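Local coordinates for acetone carboxylase alpha subunit (Xanthobacter autotrophicus Py2, PDB 5M45), which forms the alpha subunit of the multisubunit enzyme acetone carboxylase and belongs to the hydantoinase B/oxoprolinase family, at residues A[110-115]-A[355-360]; A[360-365]-A[476-481]; A[384-389]-A[722-727]. All coordinates share one frame; numbering follows the deposited sequence.

Overall arrangement
Contacts 1 and 2 lie in the core, about 10 Å apart between centres. Contact 3 is farther out, only partly buried, and its centre is about 23 Å from that of contact 1 and about 27 Å from that of contact 2. Helix 349-361 serves both core contacts, which share Met360 and touch where Val358 CG1 meets Ile478 O. Contact 1 is apolar packing between helix 349-361 and residues at the start of helix 111-124. Contact 2 is polar: a buried glutamine binds a beta turn directly and, more weakly, through a water. In contact 3 one leucine packs against loop backbone, with no polar bond between the two segments.

Contact 1 of 3, residues A[110-115]-A[355-360]; sequences IHVGTM and GIWVMM
The indole of Trp357 meets Val112 through the benzo end of the ring. Val112 CG2 lies 4.0 Å from Trp357 CH2, and the approach is oblique, neither over a face nor at an edge. CB and CG1 of Val112 come almost as near to the same ring corner, and the two side chains cross at about a right angle. Trp357 has CG anti to the backbone N (chi1 175°), which carries the ring off helix 349-361 to Val112. Its NE1 is bonded to Asn371 O. The second flat group, the His111 ring, has Ile110 CG2 3.5 Å above one face, toward the rim. His111 ND1 and Thr114 OG1 share a hydrogen bond of 2.8 Å, while NE2 has a weak bond to Asp153, a ligand of the manganese ion.

Two helices of the hydantoinase B/oxoprolinase family region pack here, helix 349-361 against the start of helix 111-124. Beside the tryptophan, Ile110 packs on the backbone of Gly355. Its CD1 comes 3.8 Å from Gly355 N and lies on the bare backbone of the glycine. Val358 CG2 covers the backbone of Ile110, 3.5 Å from Ile110 N, and also meets Ile110 CB. Trp408 of helix 401-422 touches Ile110 as well. Gly113 lines the pocket of the bound 3,6,9,12,15-pentaoxaheptadecan-1-ol.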
ATOM      1  N   ILE A 110       0.501 -13.708  21.280  1.00 11.97           N
ATOM      2  CA  ILE A 110      -0.710 -12.910  20.965  1.00 11.81           C
ATOM      3  C   ILE A 110      -1.302 -13.351  19.629  1.00 11.65           C
ATOM      4  O   ILE A 110      -2.511 -13.248  19.404  1.00 11.53           O
ATOM      5  CB  ILE A 110      -0.438 -11.365  21.005  1.00 11.94           C
ATOM      6  CG1 ILE A 110      -1.751 -10.577  21.145  1.00 12.09           C
ATOM      7  CG2 ILE A 110       0.353 -10.903  19.776  1.00 11.98           C
ATOM      8  CD1 ILE A 110      -1.545  -9.132  21.545  1.00 12.07           C
ATOM      9  N   HIS A 111      -0.461 -13.883  18.740  1.00 11.49           N
ATOM     10  CA  HIS A 111      -0.907 -14.306  17.412  1.00 11.30           C
ATOM     11  C   HIS A 111      -1.618 -15.648  17.365  1.00 11.11           C
ATOM     12  O   HIS A 111      -2.186 -16.011  16.324  1.00 10.97           O
ATOM     13  CB  HIS A 111       0.252 -14.204  16.408  1.00 11.28           C
ATOM     14  CG  HIS A 111       0.764 -12.809  16.274  1.00 11.30           C
ATOM     15  ND1 HIS A 111       0.079 -11.831  15.586  1.00 11.32           N
ATOM     16  CD2 HIS A 111       1.846 -12.197  16.809  1.00 11.41           C
ATOM     17  CE1 HIS A 111       0.733 -10.690  15.685  1.00 11.37           C
ATOM     18  NE2 HIS A 111       1.814 -10.889  16.418  1.00 11.50           N
ATOM     19  N   VAL A 112      -1.664 -16.363  18.484  1.00 10.88           N
ATOM     20  CA  VAL A 112      -2.571 -17.512  18.631  1.00 10.81           C
ATOM     21  C   VAL A 112      -4.002 -17.004  18.305  1.00 10.81           C
ATOM     22  O   VAL A 112      -4.688 -17.572  17.440  1.00 10.79           O
ATOM     23  CB  VAL A 112      -2.491 -18.162  20.037  1.00 10.85           C
ATOM     24  CG1 VAL A 112      -3.613 -19.152  20.257  1.00 10.93           C
ATOM     25  CG2 VAL A 112      -1.138 -18.826  20.269  1.00 10.80           C
ATOM     26  N   GLY A 113      -4.394 -15.889  18.939  1.00 10.63           N
ATOM     27  CA  GLY A 113      -5.694 -15.258  18.700  1.00 10.69           C
ATOM     28  C   GLY A 113      -5.840 -14.563  17.365  1.00 10.70           C
ATOM     29  O   GLY A 113      -6.858 -14.733  16.700  1.00 10.75           O
ATOM     30  N   THR A 114      -4.836 -13.770  16.942  1.00 10.60           N
ATOM     31  CA  THR A 114      -4.944 -13.019  15.651  1.00 10.58           C
ATOM     32  C   THR A 114      -5.042 -13.953  14.432  1.00 10.76           C
ATOM     33  O   THR A 114      -5.874 -13.739  13.549  1.00 10.84           O
ATOM     34  CB  THR A 114      -3.812 -12.017  15.419  1.00 10.44           C
ATOM     35  OG1 THR A 114      -2.585 -12.726  15.249  1.00 10.25           O
ATOM     36  CG2 THR A 114      -3.673 -11.066  16.573  1.00 10.45           C
ATOM     37  N   MET A 115      -4.246 -15.005  14.385  1.00 10.98           N
ATOM     38  CA  MET A 115      -4.243 -15.937  13.214  1.00 11.27           C
ATOM     39  C   MET A 115      -5.541 -16.781  13.189  1.00 11.44           C
ATOM     40  O   MET A 115      -6.101 -17.041  12.110  1.00 11.51           O
ATOM     41  CB  MET A 115      -2.994 -16.828  13.190  1.00 11.46           C
ATOM     42  CG  MET A 115      -1.704 -16.063  12.879  1.00 11.51           C
ATOM     43  SD  MET A 115      -0.177 -17.059  12.723  1.00 11.90           S
ATOM     44  CE  MET A 115       0.011 -17.760  14.337  1.00 11.81           C
ATOM     45  N   GLY A 355      -4.283 -10.120  23.915  1.00 11.66           N
ATOM     46  CA  GLY A 355      -3.270  -9.689  24.868  1.00 11.80           C
ATOM     47  C   GLY A 355      -3.621  -9.954  26.332  1.00 11.98           C
ATOM     48  O   GLY A 355      -2.733 -10.249  27.151  1.00 12.16           O
ATOM     49  N   ILE A 356      -4.911  -9.835  26.680  1.00 11.97           N
ATOM     50  CA  ILE A 356      -5.359 -10.225  28.027  1.00 12.03           C
ATOM     51  C   ILE A 356      -5.106 -11.729  28.235  1.00 12.17           C
ATOM     52  O   ILE A 356      -4.662 -12.147  29.329  1.00 12.21           O
ATOM     53  CB  ILE A 356      -6.822  -9.825  28.288  1.00 12.03           C
ATOM     54  CG1 ILE A 356      -6.965  -8.291  28.270  1.00 11.94           C
ATOM     55  CG2 ILE A 356      -7.321 -10.390  29.656  1.00 12.15           C
ATOM     56  CD1 ILE A 356      -8.417  -7.778  28.161  1.00 12.02           C
ATOM     57  N   TRP A 357      -5.350 -12.525  27.191  1.00 12.47           N
ATOM     58  CA  TRP A 357      -5.073 -13.975  27.198  1.00 12.74           C
ATOM     59  C   TRP A 357      -3.579 -14.236  27.413  1.00 12.85           C
ATOM     60  O   TRP A 357      -3.222 -15.079  28.242  1.00 13.02           O
ATOM     61  CB  TRP A 357      -5.639 -14.644  25.931  1.00 12.83           C
ATOM     62  CG  TRP A 357      -5.321 -16.093  25.778  1.00 13.10           C
ATOM     63  CD1 TRP A 357      -6.065 -17.139  26.210  1.00 13.44           C
ATOM     64  CD2 TRP A 357      -4.160 -16.653  25.164  1.00 13.17           C
ATOM     65  NE1 TRP A 357      -5.453 -18.339  25.883  1.00 13.67           N
ATOM     66  CE2 TRP A 357      -4.284 -18.059  25.220  1.00 13.55           C
ATOM     67  CE3 TRP A 357      -3.046 -16.104  24.506  1.00 13.14           C
ATOM     68  CZ2 TRP A 357      -3.320 -18.921  24.669  1.00 13.42           C
ATOM     69  CZ3 TRP A 357      -2.088 -16.939  23.975  1.00 13.17           C
ATOM     70  CH2 TRP A 357      -2.224 -18.340  24.074  1.00 13.33           C
ATOM     71  N   VAL A 358      -2.714 -13.462  26.742  1.00 12.80           N
ATOM     72  CA  VAL A 358      -1.255 -13.543  26.959  1.00 13.15           C
ATOM     73  C   VAL A 358      -0.896 -13.320  28.438  1.00 13.77           C
ATOM     74  O   VAL A 358      -0.135 -14.107  29.029  1.00 13.09           O
ATOM     75  CB  VAL A 358      -0.483 -12.567  26.020  1.00 12.81           C
ATOM     76  CG1 VAL A 358       1.002 -12.521  26.376  1.00 12.84           C
ATOM     77  CG2 VAL A 358      -0.640 -12.994  24.550  1.00 12.79           C
ATOM     78  N   MET A 359      -1.461 -12.264  29.037  1.00 14.76           N
ATOM     79  CA  MET A 359      -1.255 -12.019  30.459  1.00 15.74           C
ATOM     80  C   MET A 359      -1.691 -13.211  31.312  1.00 15.67           C
ATOM     81  O   MET A 359      -0.934 -13.626  32.229  1.00 15.19           O
ATOM     82  CB  MET A 359      -1.962 -10.747  30.933  1.00 17.71           C
ATOM     83  CG  MET A 359      -1.808 -10.550  32.431  1.00 19.32           C
ATOM     84  SD  MET A 359      -3.109  -9.658  33.226  1.00 23.96           S
ATOM     85  CE  MET A 359      -4.508 -10.701  32.962  1.00 23.86           C
ATOM     86  N   MET A 360      -2.870 -13.765  31.036  1.00 15.47           N
ATOM     87  CA  MET A 360      -3.318 -14.981  31.722  1.00 16.11           C
ATOM     88  C   MET A 360      -2.306 -16.147  31.670  1.00 15.23           C
ATOM     89  O   MET A 360      -2.095 -16.819  32.676  1.00 14.64           O
ATOM     90  CB  MET A 360      -4.666 -15.490  31.183  1.00 17.64           C
ATOM     91  CG  MET A 360      -5.866 -14.570  31.439  1.00 19.37           C
ATOM     92  SD  MET A 360      -7.308 -14.948  30.388  1.00 22.90           S
ATOM     93  CE  MET A 360      -7.814 -16.422  31.050  1.00 22.12           C
TER

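Contact 2 of 3, residues A[360-365]-A[476-481]; sequences MTQTLI and AAIWNP
Gln362, in the 360-365 segment, reaches to Ile478 and Pro481. Its CB points to the 476-481 loop. CG lies anti to the carbonyl carbon (chi1 -61°), and the chain beyond is extended, which carries the amide to the loop. CG comes 4.2 Å from Pro481 CG. Next along, CD lies 4.0 Å from Pro481 CB, the proline ring crossing the glutamine chain obliquely. At the tip the two amide atoms do different work. NE2 gives a hydrogen bond of 3.0 Å to Ile478 O, with an N-H...O angle of 149°. The donor is tilted 29° from the carbonyl plane, and the acceptor also lies a little out of the glutamine amide plane. The same NE2 is 3.6 Å from Pro481 CD. OE1 accepts a bond of 2.8 Å from a water, and Ile478 CD1 sits close by.

The target is a type I beta turn from Ala477 to Asn480. Asn480 N bonds back to Ala477 O, which also takes a weak bond from the water on OE1. The glutamine amide therefore binds one carbonyl of the turn directly and reaches another weakly through water. The bonds on NE2 and OE1 help to set the rotation of the amide and give its buried polar atoms partners.

Within the turn, the CB of Ala477 lies 3.5 Å above the centre of the Trp479 ring. Trp412 of helix 401-422 touches both Gln362 and Ile478. Met360 O accepts bonds from the backbone N of Thr363, Leu364 and Ile365. The backbone of a chain of another protein in the assembly packs on Pro481.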
ATOM      1  N   MET A 360      -2.870 -13.765  31.036  1.00 15.47           N
ATOM      2  CA  MET A 360      -3.318 -14.981  31.722  1.00 16.11           C
ATOM      3  C   MET A 360      -2.306 -16.147  31.670  1.00 15.23           C
ATOM      4  O   MET A 360      -2.095 -16.819  32.676  1.00 14.64           O
ATOM      5  CB  MET A 360      -4.666 -15.490  31.183  1.00 17.64           C
ATOM      6  CG  MET A 360      -5.866 -14.570  31.439  1.00 19.37           C
ATOM      7  SD  MET A 360      -7.308 -14.948  30.388  1.00 22.90           S
ATOM      8  CE  MET A 360      -7.814 -16.422  31.050  1.00 22.12           C
ATOM      9  N   THR A 361      -1.693 -16.377  30.505  1.00 14.16           N
ATOM     10  CA  THR A 361      -0.675 -17.429  30.350  1.00 13.92           C
ATOM     11  C   THR A 361       0.565 -17.244  31.248  1.00 13.65           C
ATOM     12  O   THR A 361       1.269 -18.224  31.484  1.00 13.89           O
ATOM     13  CB  THR A 361      -0.162 -17.623  28.890  1.00 13.71           C
ATOM     14  OG1 THR A 361       0.740 -16.554  28.515  1.00 13.50           O
ATOM     15  CG2 THR A 361      -1.327 -17.798  27.879  1.00 13.48           C
ATOM     16  N   GLN A 362       0.831 -16.020  31.696  1.00 13.30           N
ATOM     17  CA  GLN A 362       1.986 -15.706  32.532  1.00 13.45           C
ATOM     18  C   GLN A 362       1.721 -15.774  34.052  1.00 13.55           C
ATOM     19  O   GLN A 362       2.681 -15.658  34.844  1.00 13.38           O
ATOM     20  CB  GLN A 362       2.579 -14.330  32.183  1.00 13.30           C
ATOM     21  CG  GLN A 362       3.063 -14.254  30.746  1.00 13.17           C
ATOM     22  CD  GLN A 362       3.499 -12.883  30.303  1.00 13.16           C
ATOM     23  OE1 GLN A 362       3.863 -12.004  31.101  1.00 13.21           O
ATOM     24  NE2 GLN A 362       3.474 -12.682  28.988  1.00 13.24           N
ATOM     25  N   THR A 363       0.460 -15.968  34.453  1.00 13.93           N
ATOM     26  CA  THR A 363       0.077 -15.917  35.877  1.00 14.41           C
ATOM     27  C   THR A 363      -0.998 -16.968  36.288  1.00 14.99           C
ATOM     28  O   THR A 363      -0.765 -17.763  37.241  1.00 15.82           O
ATOM     29  CB  THR A 363      -0.293 -14.446  36.305  1.00 14.39           C
ATOM     30  OG1 THR A 363      -0.560 -14.387  37.715  1.00 14.55           O
ATOM     31  CG2 THR A 363      -1.520 -13.873  35.530  1.00 14.39           C
ATOM     32  N   LEU A 364      -2.131 -17.035  35.586  1.00 15.18           N
ATOM     33  CA  LEU A 364      -3.232 -17.955  35.951  1.00 15.41           C
ATOM     34  C   LEU A 364      -3.050 -19.368  35.410  1.00 15.49           C
ATOM     35  O   LEU A 364      -3.183 -20.337  36.159  1.00 15.56           O
ATOM     36  CB  LEU A 364      -4.597 -17.433  35.452  1.00 15.64           C
ATOM     37  CG  LEU A 364      -5.286 -16.379  36.320  1.00 15.74           C
ATOM     38  CD1 LEU A 364      -6.462 -15.798  35.589  1.00 15.91           C
ATOM     39  CD2 LEU A 364      -5.746 -16.960  37.640  1.00 15.82           C
ATOM     40  N   ILE A 365      -2.723 -19.479  34.124  1.00 15.61           N
ATOM     41  CA  ILE A 365      -2.681 -20.782  33.423  1.00 15.73           C
ATOM     42  C   ILE A 365      -1.327 -21.291  32.859  1.00 15.96           C
ATOM     43  O   ILE A 365      -1.339 -22.124  31.961  1.00 16.11           O
ATOM     44  CB  ILE A 365      -3.757 -20.821  32.292  1.00 15.94           C
ATOM     45  CG1 ILE A 365      -3.453 -19.803  31.185  1.00 15.60           C
ATOM     46  CG2 ILE A 365      -5.174 -20.620  32.856  1.00 16.12           C
ATOM     47  CD1 ILE A 365      -4.400 -19.923  29.998  1.00 15.65           C
ATOM     48  N   ALA A 476      12.209  -8.587  30.431  1.00 11.74           N
ATOM     49  CA  ALA A 476      10.997  -9.091  29.757  1.00 11.91           C
ATOM     50  C   ALA A 476      10.114  -7.973  29.159  1.00 11.93           C
ATOM     51  O   ALA A 476      10.373  -6.756  29.353  1.00 11.94           O
ATOM     52  CB  ALA A 476      10.173  -9.908  30.740  1.00 11.92           C
ATOM     53  N   ALA A 477       9.112  -8.421  28.408  1.00 12.10           N
ATOM     54  CA  ALA A 477       8.050  -7.572  27.883  1.00 12.13           C
ATOM     55  C   ALA A 477       6.733  -8.310  28.063  1.00 12.18           C
ATOM     56  O   ALA A 477       6.702  -9.533  28.024  1.00 12.34           O
ATOM     57  CB  ALA A 477       8.299  -7.273  26.413  1.00 12.15           C
ATOM     58  N   ILE A 478       5.642  -7.590  28.239  1.00 12.22           N
ATOM     59  CA  ILE A 478       4.295  -8.242  28.339  1.00 12.30           C
ATOM     60  C   ILE A 478       3.971  -9.166  27.136  1.00 12.21           C
ATOM     61  O   ILE A 478       3.381 -10.213  27.326  1.00 12.37           O
ATOM     62  CB  ILE A 478       3.178  -7.206  28.577  1.00 12.34           C
ATOM     63  CG1 ILE A 478       1.812  -7.875  28.850  1.00 12.55           C
ATOM     64  CG2 ILE A 478       3.025  -6.243  27.413  1.00 12.34           C
ATOM     65  CD1 ILE A 478       1.799  -8.759  30.081  1.00 12.86           C
ATOM     66  N   TRP A 479       4.400  -8.783  25.930  1.00 11.70           N
ATOM     67  CA  TRP A 479       4.149  -9.571  24.713  1.00 11.66           C
ATOM     68  C   TRP A 479       5.111 -10.761  24.481  1.00 11.76           C
ATOM     69  O   TRP A 479       4.948 -11.514  23.510  1.00 11.75           O
ATOM     70  CB  TRP A 479       4.062  -8.657  23.435  1.00 11.42           C
ATOM     71  CG  TRP A 479       5.021  -7.519  23.394  1.00 11.11           C
ATOM     72  CD1 TRP A 479       4.740  -6.205  23.668  1.00 11.08           C
ATOM     73  CD2 TRP A 479       6.425  -7.570  23.131  1.00 11.09           C
ATOM     74  NE1 TRP A 479       5.862  -5.439  23.574  1.00 10.94           N
ATOM     75  CE2 TRP A 479       6.921  -6.239  23.234  1.00 11.04           C
ATOM     76  CE3 TRP A 479       7.306  -8.599  22.774  1.00 11.12           C
ATOM     77  CZ2 TRP A 479       8.255  -5.921  23.034  1.00 11.00           C
ATOM     78  CZ3 TRP A 479       8.650  -8.286  22.578  1.00 11.13           C
ATOM     79  CH2 TRP A 479       9.106  -6.952  22.696  1.00 11.12           C
ATOM     80  N   ASN A 480       6.140 -10.923  25.323  1.00 12.16           N
ATOM     81  CA  ASN A 480       7.023 -12.094  25.313  1.00 12.27           C
ATOM     82  C   ASN A 480       7.838 -12.133  26.620  1.00 12.50           C
ATOM     83  O   ASN A 480       8.817 -11.314  26.793  1.00 12.57           O
ATOM     84  CB  ASN A 480       7.990 -12.109  24.087  1.00 12.55           C
ATOM     85  CG  ASN A 480       8.807 -13.419  23.997  1.00 12.83           C
ATOM     86  OD1 ASN A 480       8.808 -14.273  24.934  1.00 13.29           O
ATOM     87  ND2 ASN A 480       9.513 -13.596  22.872  1.00 12.94           N
ATOM     88  N   PRO A 481       7.473 -13.038  27.560  1.00 12.58           N
ATOM     89  CA  PRO A 481       8.186 -13.095  28.837  1.00 12.75           C
ATOM     90  C   PRO A 481       9.636 -13.639  28.737  1.00 12.91           C
ATOM     91  O   PRO A 481      10.420 -13.456  29.701  1.00 12.84           O
ATOM     92  CB  PRO A 481       7.264 -13.989  29.700  1.00 12.85           C
ATOM     93  CG  PRO A 481       6.641 -14.941  28.701  1.00 12.91           C
ATOM     94  CD  PRO A 481       6.435 -14.086  27.464  1.00 12.84           C
TER
HETATM   95  O   HOH W   1       6.018 -10.306  30.831  1.00 16.19           O

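Contact 3 of 3, residues A[384-389]-A[722-727]; sequences KGTWMN and FKLGPR
Leu724 overlaps the backbone of Lys384 and Gly385 with both of its methyl groups. Leu724 CD2 lies 3.5 Å from Lys384 O. Leu724 CD1 lies 3.6 Å from Gly385 O. The two branches thus rest on the successive peptides that flank Gly385. CD1 also approaches Thr386, where it comes 4.2 Å from Thr386 CG2. The leucine points at the loop from the last turn of helix 712-724. Its CG is anti to the carbonyl carbon (chi1 -73°), and the fork spreads from there over the loop.

At the backbone angles of Gly385 (phi 101°) a CB would be jammed against Lys384 O, and it would also clash with Leu724 CD2. The loop under the leucine is tied together by its own backbone. Gly385 N bonds to Asn389 O at 2.8 Å, and Asn389 N bonds to Thr386 O at 3.1 Å in a type I beta turn. The hydroxyl of Thr386 bonds to Pro383 O, while its backbone N and methyl face Leu724 CD1. Lys384 turns its long chain elsewhere: NZ bonds to Pro390 O and makes a salt bridge to Asp761. Trp387 of the turn packs on strand 313-324 and helix 401-422. Met388 CE lies 3.4 Å above one face of the Trp387 ring, toward the rim. The indole also meets Phe403 edge-to-face.

Salt bridges hold both helices, Lys723 to Glu746 in 712-724 and Arg727 to Asp333 in 726-735. This is a helix-glycine-helix junction: Gly725 leaves helical angles after helix 712-724 and N-caps helix 726-735, while Leu724, the last residue of the first helix, rests on the loop after strand 378-381.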
ATOM      1  N   LYS A 384     -18.324  -0.202  21.337  1.00 13.44           N
ATOM      2  CA  LYS A 384     -17.992   0.118  19.938  1.00 13.45           C
ATOM      3  C   LYS A 384     -17.663   1.594  19.783  1.00 13.01           C
ATOM      4  O   LYS A 384     -18.404   2.458  20.229  1.00 12.64           O
ATOM      5  CB  LYS A 384     -19.187  -0.278  19.015  1.00 14.01           C
ATOM      6  CG  LYS A 384     -18.938  -0.260  17.499  1.00 14.34           C
ATOM      7  CD  LYS A 384     -17.805  -1.191  17.061  1.00 14.48           C
ATOM      8  CE  LYS A 384     -17.698  -1.284  15.526  1.00 14.76           C
ATOM      9  NZ  LYS A 384     -16.528  -2.106  15.105  1.00 14.86           N
ATOM     10  N   GLY A 385     -16.569   1.892  19.096  1.00 12.63           N
ATOM     11  CA  GLY A 385     -16.084   3.267  18.935  1.00 12.44           C
ATOM     12  C   GLY A 385     -14.922   3.705  19.811  1.00 12.15           C
ATOM     13  O   GLY A 385     -14.308   4.753  19.527  1.00 12.05           O
ATOM     14  N   THR A 386     -14.639   2.950  20.876  1.00 11.95           N
ATOM     15  CA  THR A 386     -13.455   3.157  21.701  1.00 11.87           C
ATOM     16  C   THR A 386     -12.188   2.794  20.918  1.00 11.80           C
ATOM     17  O   THR A 386     -12.242   2.147  19.858  1.00 11.84           O
ATOM     18  CB  THR A 386     -13.516   2.340  23.019  1.00 11.78           C
ATOM     19  OG1 THR A 386     -13.631   0.946  22.694  1.00 11.99           O
ATOM     20  CG2 THR A 386     -14.726   2.760  23.912  1.00 12.02           C
ATOM     21  N   TRP A 387     -11.031   3.185  21.444  1.00 11.59           N
ATOM     22  CA  TRP A 387      -9.752   2.877  20.770  1.00 11.48           C
ATOM     23  C   TRP A 387      -9.467   1.372  20.653  1.00 11.60           C
ATOM     24  O   TRP A 387      -8.788   0.960  19.697  1.00 11.53           O
ATOM     25  CB  TRP A 387      -8.561   3.616  21.431  1.00 11.33           C
ATOM     26  CG  TRP A 387      -8.231   3.138  22.856  1.00 11.31           C
ATOM     27  CD1 TRP A 387      -8.629   3.714  24.047  1.00 11.34           C
ATOM     28  CD2 TRP A 387      -7.442   2.009  23.193  1.00 11.16           C
ATOM     29  NE1 TRP A 387      -8.109   2.987  25.105  1.00 11.33           N
ATOM     30  CE2 TRP A 387      -7.379   1.941  24.603  1.00 11.26           C
ATOM     31  CE3 TRP A 387      -6.746   1.046  22.437  1.00 11.12           C
ATOM     32  CZ2 TRP A 387      -6.642   0.940  25.270  1.00 11.25           C
ATOM     33  CZ3 TRP A 387      -6.048   0.053  23.099  1.00 11.04           C
ATOM     34  CH2 TRP A 387      -5.987   0.006  24.496  1.00 11.15           C
ATOM     35  N   MET A 388      -9.949   0.573  21.620  1.00 11.73           N
ATOM     36  CA  MET A 388      -9.823  -0.892  21.599  1.00 11.91           C
ATOM     37  C   MET A 388     -10.877  -1.641  20.735  1.00 12.12           C
ATOM     38  O   MET A 388     -10.740  -2.831  20.516  1.00 11.97           O
ATOM     39  CB  MET A 388      -9.755  -1.505  23.019  1.00 11.98           C
ATOM     40  CG  MET A 388     -11.026  -1.404  23.863  1.00 12.21           C
ATOM     41  SD  MET A 388     -11.186   0.094  24.848  1.00 12.77           S
ATOM     42  CE  MET A 388      -9.975  -0.233  26.141  1.00 12.50           C
ATOM     43  N   ASN A 389     -11.908  -0.947  20.246  1.00 12.21           N
ATOM     44  CA  ASN A 389     -12.922  -1.550  19.329  1.00 12.29           C
ATOM     45  C   ASN A 389     -13.436  -0.445  18.385  1.00 12.40           C
ATOM     46  O   ASN A 389     -14.589  -0.032  18.467  1.00 12.30           O
ATOM     47  CB  ASN A 389     -14.031  -2.219  20.141  1.00 12.35           C
ATOM     48  CG  ASN A 389     -15.024  -3.008  19.303  1.00 12.51           C
ATOM     49  OD1 ASN A 389     -14.787  -3.356  18.099  1.00 12.53           O
ATOM     50  ND2 ASN A 389     -16.175  -3.282  19.906  1.00 12.57           N
ATOM     51  N   PHE A 722     -16.904  10.334  28.041  1.00 13.80           N
ATOM     52  CA  PHE A 722     -18.296  10.524  28.427  1.00 14.70           C
ATOM     53  C   PHE A 722     -19.239  10.122  27.300  1.00 15.91           C
ATOM     54  O   PHE A 722     -20.215   9.409  27.544  1.00 16.27           O
ATOM     55  CB  PHE A 722     -18.624  11.981  28.796  1.00 14.80           C
ATOM     56  CG  PHE A 722     -17.985  12.506  30.073  1.00 14.33           C
ATOM     57  CD1 PHE A 722     -17.445  11.674  31.060  1.00 14.13           C
ATOM     58  CD2 PHE A 722     -17.962  13.867  30.283  1.00 14.66           C
ATOM     59  CE1 PHE A 722     -16.872  12.207  32.193  1.00 14.08           C
ATOM     60  CE2 PHE A 722     -17.386  14.411  31.422  1.00 14.68           C
ATOM     61  CZ  PHE A 722     -16.836  13.583  32.379  1.00 14.22           C
ATOM     62  N   LYS A 723     -18.958  10.577  26.071  1.00 16.69           N
ATOM     63  CA  LYS A 723     -19.842  10.270  24.927  1.00 18.05           C
ATOM     64  C   LYS A 723     -19.924   8.778  24.613  1.00 17.41           C
ATOM     65  O   LYS A 723     -20.972   8.300  24.319  1.00 17.46           O
ATOM     66  CB  LYS A 723     -19.411  10.999  23.663  1.00 19.63           C
ATOM     67  CG  LYS A 723     -19.883  12.430  23.671  1.00 21.87           C
ATOM     68  CD  LYS A 723     -19.420  13.168  22.397  1.00 23.68           C
ATOM     69  CE  LYS A 723     -17.867  13.262  22.296  1.00 23.54           C
ATOM     70  NZ  LYS A 723     -17.347  14.298  21.396  1.00 23.52           N
ATOM     71  N   LEU A 724     -18.804   8.065  24.648  1.00 16.67           N
ATOM     72  CA  LEU A 724     -18.791   6.597  24.401  1.00 16.75           C
ATOM     73  C   LEU A 724     -19.247   5.727  25.595  1.00 16.95           C
ATOM     74  O   LEU A 724     -19.547   4.545  25.397  1.00 17.11           O
ATOM     75  CB  LEU A 724     -17.390   6.150  23.967  1.00 16.22           C
ATOM     76  CG  LEU A 724     -17.016   6.574  22.539  1.00 16.33           C
ATOM     77  CD1 LEU A 724     -15.493   6.615  22.386  1.00 15.90           C
ATOM     78  CD2 LEU A 724     -17.635   5.677  21.504  1.00 16.60           C
ATOM     79  N   GLY A 725     -19.282   6.304  26.795  1.00 15.32           N
ATOM     80  CA  GLY A 725     -19.554   5.598  28.055  1.00 15.71           C
ATOM     81  C   GLY A 725     -20.488   6.357  29.001  1.00 16.33           C
ATOM     82  O   GLY A 725     -20.031   6.917  29.999  1.00 16.38           O
ATOM     83  N   PRO A 726     -21.786   6.364  28.711  1.00 16.74           N
ATOM     84  CA  PRO A 726     -22.728   7.088  29.587  1.00 17.76           C
ATOM     85  C   PRO A 726     -22.737   6.646  31.058  1.00 18.33           C
ATOM     86  O   PRO A 726     -23.010   7.458  31.927  1.00 18.54           O
ATOM     87  CB  PRO A 726     -24.115   6.843  28.960  1.00 18.09           C
ATOM     88  CG  PRO A 726     -23.896   5.856  27.832  1.00 17.81           C
ATOM     89  CD  PRO A 726     -22.438   5.698  27.565  1.00 16.90           C
ATOM     90  N   ARG A 727     -22.444   5.389  31.344  1.00 19.10           N
ATOM     91  CA  ARG A 727     -22.348   4.947  32.728  1.00 20.70           C
ATOM     92  C   ARG A 727     -21.154   5.603  33.447  1.00 19.25           C
ATOM     93  O   ARG A 727     -21.234   5.915  34.634  1.00 18.00           O
ATOM     94  CB  ARG A 727     -22.254   3.435  32.745  1.00 23.51           C
ATOM     95  CG  ARG A 727     -22.491   2.786  34.068  1.00 26.97           C
ATOM     96  CD  ARG A 727     -23.008   1.324  33.835  1.00 29.45           C
ATOM     97  NE  ARG A 727     -22.388   0.366  32.862  1.00 31.01           N
ATOM     98  CZ  ARG A 727     -21.183  -0.243  32.954  1.00 32.14           C
ATOM     99  NH1 ARG A 727     -20.306   0.139  33.882  1.00 33.99           N
ATOM    100  NH2 ARG A 727     -20.861  -1.172  32.090  1.00 32.78           N
TER